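Local coordinates for protein sugar kinase (Agrobacterium tumefaciens, PDB 2RBC) that probably transfers a phosphate group from ATP to a sugar or related compound, acting as a ribokinase-like carbohydrate kinase, at residues A283-E288 with R293-L298; S299-A304 with E323-Q328. All blocks are in the same frame, centred on the assembly; numbering follows the deposited sequence.

Interaction 1: A283-E288 with R293-L298. With SO4 (sulfate ion), chain C; SO4 (sulfate ion), chain B.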
ATOM      1  N   ALA A 283      -1.346  -6.607  29.888  1.00 21.27           N
ATOM      2  CA  ALA A 283      -2.678  -7.124  30.034  1.00 20.74           C
ATOM      3  C   ALA A 283      -2.702  -8.606  30.402  1.00 21.06           C
ATOM      4  O   ALA A 283      -3.426  -9.012  31.315  1.00 21.19           O
ATOM      5  CB  ALA A 283      -3.472  -6.873  28.777  1.00 19.33           C
ATOM      6  N   LEU A 284      -1.891  -9.406  29.723  1.00 20.69           N
ATOM      7  CA  LEU A 284      -1.703 -10.775  30.132  1.00 21.19           C
ATOM      8  C   LEU A 284      -1.128 -10.891  31.548  1.00 21.04           C
ATOM      9  O   LEU A 284      -1.634 -11.689  32.314  1.00 20.89           O
ATOM     10  CB  LEU A 284      -0.870 -11.564  29.108  1.00 21.59           C
ATOM     11  CG  LEU A 284      -0.568 -13.051  29.410  1.00 21.16           C
ATOM     12  CD1 LEU A 284      -1.854 -13.845  29.461  1.00 20.28           C
ATOM     13  CD2 LEU A 284       0.398 -13.601  28.361  1.00 19.63           C
ATOM     14  N   ALA A 285      -0.115 -10.100  31.900  1.00 20.97           N
ATOM     15  CA  ALA A 285       0.458 -10.150  33.274  1.00 22.04           C
ATOM     16  C   ALA A 285      -0.623  -9.874  34.351  1.00 22.11           C
ATOM     17  O   ALA A 285      -0.664 -10.517  35.402  1.00 21.20           O
ATOM     18  CB  ALA A 285       1.633  -9.177  33.406  1.00 21.91           C
HETATM   19  N   MSE A 286      -1.501  -8.895  34.081  1.00 22.23           N
HETATM   20  CA  MSE A 286      -2.644  -8.628  34.956  1.00 22.29           C
HETATM   21  C   MSE A 286      -3.632  -9.803  35.047  1.00 22.26           C
HETATM   22  O   MSE A 286      -4.066 -10.156  36.142  1.00 21.90           O
HETATM   23  CB  MSE A 286      -3.400  -7.362  34.533  1.00 23.72           C
HETATM   24  CG  MSE A 286      -2.621  -6.082  34.628  1.00 23.38           C
HETATM   25 SE   MSE A 286      -1.873  -5.667  36.384  0.80 35.36          SE
HETATM   26  CE  MSE A 286      -0.068  -6.490  36.164  1.00 25.67           C
ATOM     27  N   ALA A 287      -3.954 -10.421  33.924  1.00 21.87           N
ATOM     28  CA  ALA A 287      -4.836 -11.587  33.901  1.00 22.21           C
ATOM     29  C   ALA A 287      -4.196 -12.723  34.732  1.00 22.64           C
ATOM     30  O   ALA A 287      -4.880 -13.459  35.479  1.00 22.34           O
ATOM     31  CB  ALA A 287      -5.118 -12.011  32.446  1.00 22.21           C
ATOM     32  N   GLU A 288      -2.868 -12.803  34.682  1.00 22.31           N
ATOM     33  CA  GLU A 288      -2.110 -13.754  35.489  1.00 22.61           C
ATOM     34  C   GLU A 288      -1.939 -13.390  36.988  1.00 22.94           C
ATOM     35  O   GLU A 288      -1.415 -14.198  37.726  1.00 22.24           O
ATOM     36  CB  GLU A 288      -0.709 -13.971  34.890  1.00 22.21           C
ATOM     37  CG  GLU A 288      -0.687 -14.525  33.509  1.00 23.28           C
ATOM     38  CD  GLU A 288       0.715 -14.710  32.926  1.00 24.43           C
ATOM     39  OE1 GLU A 288       1.726 -14.329  33.585  1.00 21.06           O
ATOM     40  OE2 GLU A 288       0.787 -15.273  31.805  1.00 22.98           O
ATOM     41  N   ARG A 293       5.519  -4.285  39.463  1.00 23.43           N
ATOM     42  CA  ARG A 293       6.887  -4.102  38.967  1.00 23.62           C
ATOM     43  C   ARG A 293       7.297  -5.275  38.058  1.00 23.76           C
ATOM     44  O   ARG A 293       7.828  -5.053  36.961  1.00 22.91           O
ATOM     45  CB  ARG A 293       7.905  -3.874  40.093  1.00 23.75           C
ATOM     46  CG  ARG A 293       9.319  -3.633  39.547  1.00 23.57           C
ATOM     47  CD  ARG A 293      10.346  -3.360  40.657  1.00 25.62           C
ATOM     48  NE  ARG A 293      10.101  -2.067  41.276  1.00 24.92           N
ATOM     49  CZ  ARG A 293      10.437  -0.894  40.746  1.00 26.08           C
ATOM     50  NH1 ARG A 293      11.071  -0.816  39.590  1.00 26.53           N
ATOM     51  NH2 ARG A 293      10.179   0.223  41.410  1.00 27.51           N
ATOM     52  N   ALA A 294       7.012  -6.512  38.478  1.00 22.71           N
ATOM     53  CA  ALA A 294       7.247  -7.712  37.622  1.00 22.50           C
ATOM     54  C   ALA A 294       6.585  -7.578  36.237  1.00 22.39           C
ATOM     55  O   ALA A 294       7.186  -7.900  35.192  1.00 20.96           O
ATOM     56  CB  ALA A 294       6.748  -8.959  38.328  1.00 22.73           C
ATOM     57  N   ALA A 295       5.354  -7.073  36.234  1.00 21.76           N
ATOM     58  CA  ALA A 295       4.580  -6.886  35.006  1.00 21.42           C
ATOM     59  C   ALA A 295       5.161  -5.778  34.131  1.00 21.25           C
ATOM     60  O   ALA A 295       5.222  -5.905  32.924  1.00 20.88           O
ATOM     61  CB  ALA A 295       3.158  -6.595  35.349  1.00 20.80           C
ATOM     62  N   VAL A 296       5.595  -4.686  34.739  1.00 21.13           N
ATOM     63  CA  VAL A 296       6.209  -3.619  33.990  1.00 20.90           C
ATOM     64  C   VAL A 296       7.526  -4.110  33.393  1.00 21.21           C
ATOM     65  O   VAL A 296       7.837  -3.796  32.268  1.00 21.02           O
ATOM     66  CB  VAL A 296       6.416  -2.386  34.837  1.00 21.12           C
ATOM     67  CG1 VAL A 296       7.291  -1.374  34.091  1.00 21.14           C
ATOM     68  CG2 VAL A 296       5.076  -1.750  35.230  1.00 19.35           C
ATOM     69  N   ARG A 297       8.322  -4.832  34.173  1.00 21.97           N
ATOM     70  CA  ARG A 297       9.567  -5.417  33.657  1.00 21.98           C
ATOM     71  C   ARG A 297       9.378  -6.343  32.471  1.00 21.50           C
ATOM     72  O   ARG A 297      10.064  -6.191  31.456  1.00 20.40           O
ATOM     73  CB  ARG A 297      10.303  -6.203  34.741  1.00 22.37           C
ATOM     74  CG  ARG A 297      11.061  -5.349  35.673  1.00 23.13           C
ATOM     75  CD  ARG A 297      11.453  -6.097  36.891  1.00 24.72           C
ATOM     76  NE  ARG A 297      12.328  -5.282  37.701  1.00 25.42           N
ATOM     77  CZ  ARG A 297      13.030  -5.745  38.725  1.00 27.54           C
ATOM     78  NH1 ARG A 297      12.945  -7.012  39.098  1.00 28.94           N
ATOM     79  NH2 ARG A 297      13.837  -4.936  39.365  1.00 26.56           N
ATOM     80  N   LEU A 298       8.480  -7.314  32.604  1.00 21.17           N
ATOM     81  CA  LEU A 298       8.225  -8.265  31.541  1.00 21.00           C
ATOM     82  C   LEU A 298       7.766  -7.562  30.257  1.00 21.05           C
ATOM     83  O   LEU A 298       8.242  -7.903  29.174  1.00 20.10           O
ATOM     84  CB  LEU A 298       7.164  -9.289  31.976  1.00 21.00           C
ATOM     85  CG  LEU A 298       6.909 -10.497  31.075  1.00 22.13           C
ATOM     86  CD1 LEU A 298       8.052 -11.522  31.076  1.00 19.39           C
ATOM     87  CD2 LEU A 298       5.544 -11.126  31.426  1.00 19.98           C
TER
HETATM   88  S   SO4 C 323       7.921  -1.349  43.917  1.00100.21           S
HETATM   89  O1  SO4 C 323       6.703  -1.433  44.714  1.00101.11           O
HETATM   90  O2  SO4 C 323       7.559  -0.708  42.654  1.00100.38           O
HETATM   91  O3  SO4 C 323       8.923  -0.549  44.626  1.00 99.76           O
HETATM   92  O4  SO4 C 323       8.427  -2.701  43.695  1.00 99.08           O
HETATM   93  S   SO4 B 322      16.160  -2.748  37.402  1.00 96.58           S
HETATM   94  O1  SO4 B 322      16.950  -3.250  38.522  1.00 97.21           O
HETATM   95  O2  SO4 B 322      14.747  -2.755  37.749  1.00 96.75           O
HETATM   96  O3  SO4 B 322      16.517  -1.360  37.088  1.00 96.60           O
HETATM   97  O4  SO4 B 322      16.401  -3.641  36.271  1.00 96.77           O
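Ala295 meets Ala285 and Met286 where two consecutive helices of the ribokinase-like fold, 274-287 and 292-307, joined by a short connection, pack against each other. Near the start of the second helix, Arg293 reaches out to a sulfate rather than to the partner helix. Its NE donates to O4 of the chain C sulfate at 3.0 Å with an N-H...O angle of 158°, while NH2 makes only a weak bond to O2 of the same ion. NH1 bonds to Phe260 O and to Gln261 OE1, which also accepts from NE of Arg297 and ties the two arginines together.

Ala295 carries the helix contact. Its CB sits 3.6 Å from CB of Ala285, and so small a pair lets the backbones approach to 5.5 Å between the CA atoms of Ala285 and Ala295. The folded chain of selenomethionine Met286 (chi2 -56°, chi3 93°) carries its CE to 3.3 Å from CB of Ala295, tighter than a usual carbon-carbon contact.

Val296 turns away, to strand 248-251. One turn on from Arg293, Arg297 receives CD of Arg293 over a face of its guanidinium, 3.8 Å above the plane and offset to the rim, while its NH2 bonds to O2 of the chain B sulfate at 2.9 Å.

Interaction 2: S299-A304 with E323-Q328; sequences SSVAAA and EEAMRQ
Val301 sets its two methyls against Ala325 and Met326 of helix 319-330. CG1 rests 3.7 Å from CB of Ala325 and also comes close to the backbone N of Met326, while CG2 comes across the start of the Met326 chain, 4.0 Å from its CB. The fork is set by chi1 of 175°, which puts CG1 anti to the backbone N and CG2 anti to the carbonyl carbon; CG1 then faces Ala325 CB and the Met326 N, and CG2 faces the Met326 side chain. The side chains of Val301 and Met326 cross at about a right angle, and selenomethionine Met326 then carries its heavier end away from segment 299-304, toward Arg297 and Leu298 earlier on helix 292-307. Thr322 and Trp329 of helix 319-330 also touch Val301.

This is plain helix-helix packing in the ribokinase-like alpha/beta fold: the last helix of the modelled chain, 319-330, lies against helix 292-307.

Farther out, the side of helix 319-330 turned away from Val301 is tied together by a salt bridge and a side-chain hydrogen bond. Arg327 grips the carboxylate of Glu324 side-on: NE reaches OE1 at 3.0 Å, from the syn side, and NH2 reaches OE2 at 2.8 Å, tilted from the guanidinium plane. OE2 has a second donor, NE2 of Gln328, which takes the anti lone pair in a fairly straight bond of 163°. Behind Val301, the OG atoms of Ser299 and Ser300 bond back to the carbonyls of Ala295 and Val296, one turn earlier, and both serines pack on Phe278 of helix 274-287.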
ATOM      1  N   SER A 299       6.848  -6.600  30.397  1.00 20.71           N
ATOM      2  CA  SER A 299       6.328  -5.845  29.269  1.00 20.72           C
ATOM      3  C   SER A 299       7.414  -5.016  28.599  1.00 20.66           C
ATOM      4  O   SER A 299       7.461  -4.927  27.355  1.00 20.07           O
ATOM      5  CB  SER A 299       5.207  -4.933  29.739  1.00 21.34           C
ATOM      6  OG  SER A 299       4.215  -5.663  30.413  1.00 20.05           O
ATOM      7  N   SER A 300       8.280  -4.422  29.422  1.00 20.89           N
ATOM      8  CA  SER A 300       9.409  -3.654  28.939  1.00 21.45           C
ATOM      9  C   SER A 300      10.383  -4.494  28.135  1.00 20.49           C
ATOM     10  O   SER A 300      10.810  -4.088  27.047  1.00 19.11           O
ATOM     11  CB  SER A 300      10.181  -3.006  30.101  1.00 21.27           C
ATOM     12  OG  SER A 300       9.373  -2.020  30.717  1.00 26.41           O
ATOM     13  N   VAL A 301      10.760  -5.652  28.669  1.00 20.38           N
ATOM     14  CA  VAL A 301      11.683  -6.514  27.969  1.00 20.06           C
ATOM     15  C   VAL A 301      11.087  -7.032  26.665  1.00 20.47           C
ATOM     16  O   VAL A 301      11.764  -7.068  25.630  1.00 21.35           O
ATOM     17  CB  VAL A 301      12.183  -7.691  28.894  1.00 20.33           C
ATOM     18  CG1 VAL A 301      13.064  -8.683  28.127  1.00 18.90           C
ATOM     19  CG2 VAL A 301      12.958  -7.098  30.096  1.00 16.90           C
ATOM     20  N   ALA A 302       9.827  -7.425  26.707  1.00 20.33           N
ATOM     21  CA  ALA A 302       9.146  -7.897  25.510  1.00 20.37           C
ATOM     22  C   ALA A 302       9.159  -6.829  24.422  1.00 20.30           C
ATOM     23  O   ALA A 302       9.496  -7.107  23.258  1.00 19.88           O
ATOM     24  CB  ALA A 302       7.727  -8.318  25.834  1.00 19.86           C
ATOM     25  N   ALA A 303       8.842  -5.606  24.807  1.00 20.18           N
ATOM     26  CA  ALA A 303       8.848  -4.472  23.866  1.00 20.36           C
ATOM     27  C   ALA A 303      10.229  -4.229  23.302  1.00 19.98           C
ATOM     28  O   ALA A 303      10.394  -4.075  22.113  1.00 22.71           O
ATOM     29  CB  ALA A 303       8.306  -3.203  24.547  1.00 19.72           C
ATOM     30  N   ALA A 304      11.239  -4.257  24.166  1.00 20.84           N
ATOM     31  CA  ALA A 304      12.653  -4.107  23.768  1.00 20.15           C
ATOM     32  C   ALA A 304      13.053  -5.149  22.720  1.00 20.20           C
ATOM     33  O   ALA A 304      13.623  -4.819  21.675  1.00 21.02           O
ATOM     34  CB  ALA A 304      13.596  -4.140  25.022  1.00 19.10           C
ATOM     35  N   GLU A 323      11.493 -14.146  29.077  1.00 20.05           N
ATOM     36  CA  GLU A 323      11.916 -14.566  30.412  1.00 19.81           C
ATOM     37  C   GLU A 323      13.436 -14.693  30.496  1.00 19.87           C
ATOM     38  O   GLU A 323      14.048 -14.279  31.488  1.00 20.12           O
ATOM     39  CB  GLU A 323      11.294 -15.903  30.847  1.00 20.74           C
ATOM     40  CG  GLU A 323       9.758 -16.001  30.954  1.00 23.66           C
ATOM     41  CD  GLU A 323       9.177 -15.388  32.170  1.00 29.18           C
ATOM     42  OE1 GLU A 323       9.974 -14.894  33.025  1.00 30.89           O
ATOM     43  OE2 GLU A 323       7.907 -15.384  32.276  1.00 26.18           O
ATOM     44  N   GLU A 324      14.053 -15.282  29.476  1.00 18.49           N
ATOM     45  CA  GLU A 324      15.493 -15.464  29.490  1.00 18.49           C
ATOM     46  C   GLU A 324      16.210 -14.127  29.344  1.00 17.83           C
ATOM     47  O   GLU A 324      17.160 -13.873  30.040  1.00 16.49           O
ATOM     48  CB  GLU A 324      15.931 -16.454  28.415  1.00 17.95           C
ATOM     49  CG  GLU A 324      17.430 -16.676  28.272  1.00 19.21           C
ATOM     50  CD  GLU A 324      18.120 -17.148  29.535  1.00 21.61           C
ATOM     51  OE1 GLU A 324      17.468 -17.726  30.431  1.00 24.42           O
ATOM     52  OE2 GLU A 324      19.345 -16.948  29.647  1.00 21.13           O
ATOM     53  N   ALA A 325      15.757 -13.286  28.413  1.00 17.77           N
ATOM     54  CA  ALA A 325      16.332 -11.960  28.263  1.00 18.18           C
ATOM     55  C   ALA A 325      16.283 -11.184  29.576  1.00 18.95           C
ATOM     56  O   ALA A 325      17.278 -10.566  30.022  1.00 18.64           O
ATOM     57  CB  ALA A 325      15.616 -11.190  27.112  1.00 17.19           C
HETATM   58  N   MSE A 326      15.144 -11.279  30.248  1.00 20.98           N
HETATM   59  CA  MSE A 326      14.905 -10.529  31.457  1.00 21.41           C
HETATM   60  C   MSE A 326      15.808 -10.994  32.574  1.00 20.35           C
HETATM   61  O   MSE A 326      16.375 -10.190  33.304  1.00 19.23           O
HETATM   62  CB  MSE A 326      13.441 -10.649  31.863  1.00 20.91           C
HETATM   63  CG  MSE A 326      13.156  -9.886  33.136  1.00 24.41           C
HETATM   64 SE   MSE A 326      11.259  -9.820  33.502  0.80 31.16          SE
HETATM   65  CE  MSE A 326      10.895 -11.723  33.832  1.00 26.29           C
ATOM     66  N   ARG A 327      15.965 -12.306  32.685  1.00 20.37           N
ATOM     67  CA  ARG A 327      16.881 -12.903  33.643  1.00 21.64           C
ATOM     68  C   ARG A 327      18.302 -12.378  33.492  1.00 20.36           C
ATOM     69  O   ARG A 327      18.935 -12.000  34.464  1.00 20.48           O
ATOM     70  CB  ARG A 327      16.826 -14.418  33.477  1.00 21.41           C
ATOM     71  CG  ARG A 327      17.629 -15.176  34.460  1.00 25.36           C
ATOM     72  CD  ARG A 327      17.796 -16.678  34.085  1.00 26.31           C
ATOM     73  NE  ARG A 327      18.770 -17.000  33.012  1.00 29.73           N
ATOM     74  CZ  ARG A 327      20.094 -16.809  33.069  1.00 30.15           C
ATOM     75  NH1 ARG A 327      20.664 -16.263  34.136  1.00 30.85           N
ATOM     76  NH2 ARG A 327      20.862 -17.167  32.030  1.00 30.87           N
ATOM     77  N   GLN A 328      18.809 -12.390  32.259  1.00 20.70           N
ATOM     78  CA  GLN A 328      20.153 -11.901  31.970  1.00 21.00           C
ATOM     79  C   GLN A 328      20.288 -10.397  32.248  1.00 21.42           C
ATOM     80  O   GLN A 328      21.282  -9.957  32.813  1.00 21.96           O
ATOM     81  CB  GLN A 328      20.522 -12.197  30.523  1.00 20.25           C
ATOM     82  CG  GLN A 328      20.501 -13.665  30.178  1.00 18.86           C
ATOM     83  CD  GLN A 328      21.447 -14.047  29.044  1.00 19.20           C
ATOM     84  OE1 GLN A 328      22.402 -13.330  28.717  1.00 17.33           O
ATOM     85  NE2 GLN A 328      21.200 -15.207  28.465  1.00 16.44           N
TER

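In the fold
Helix 292-307 serves both contacts in series, its first half turning to helix 274-287 in interaction 1 and its second half to helix 319-330 in interaction 2, with the contact centres about 12 Å apart. They meet directly at Met326, whose SE lies 3.8 Å from the backbone N of Leu298 and 3.9 Å from CB of Arg297. Arg319 adds a polar link, forming salt bridges with Glu288 of interaction 1 and Glu323 of interaction 2. Helix 274-287 begins within an Asp-Thr-Leu-Ala-Ala-Gly-Asp sequence that resembles the phosphate-binding signature of pfkB kinases; interaction 1 uses the opposite, C-terminal end of that helix, and its sulfates probably came from the crystallisation liquor.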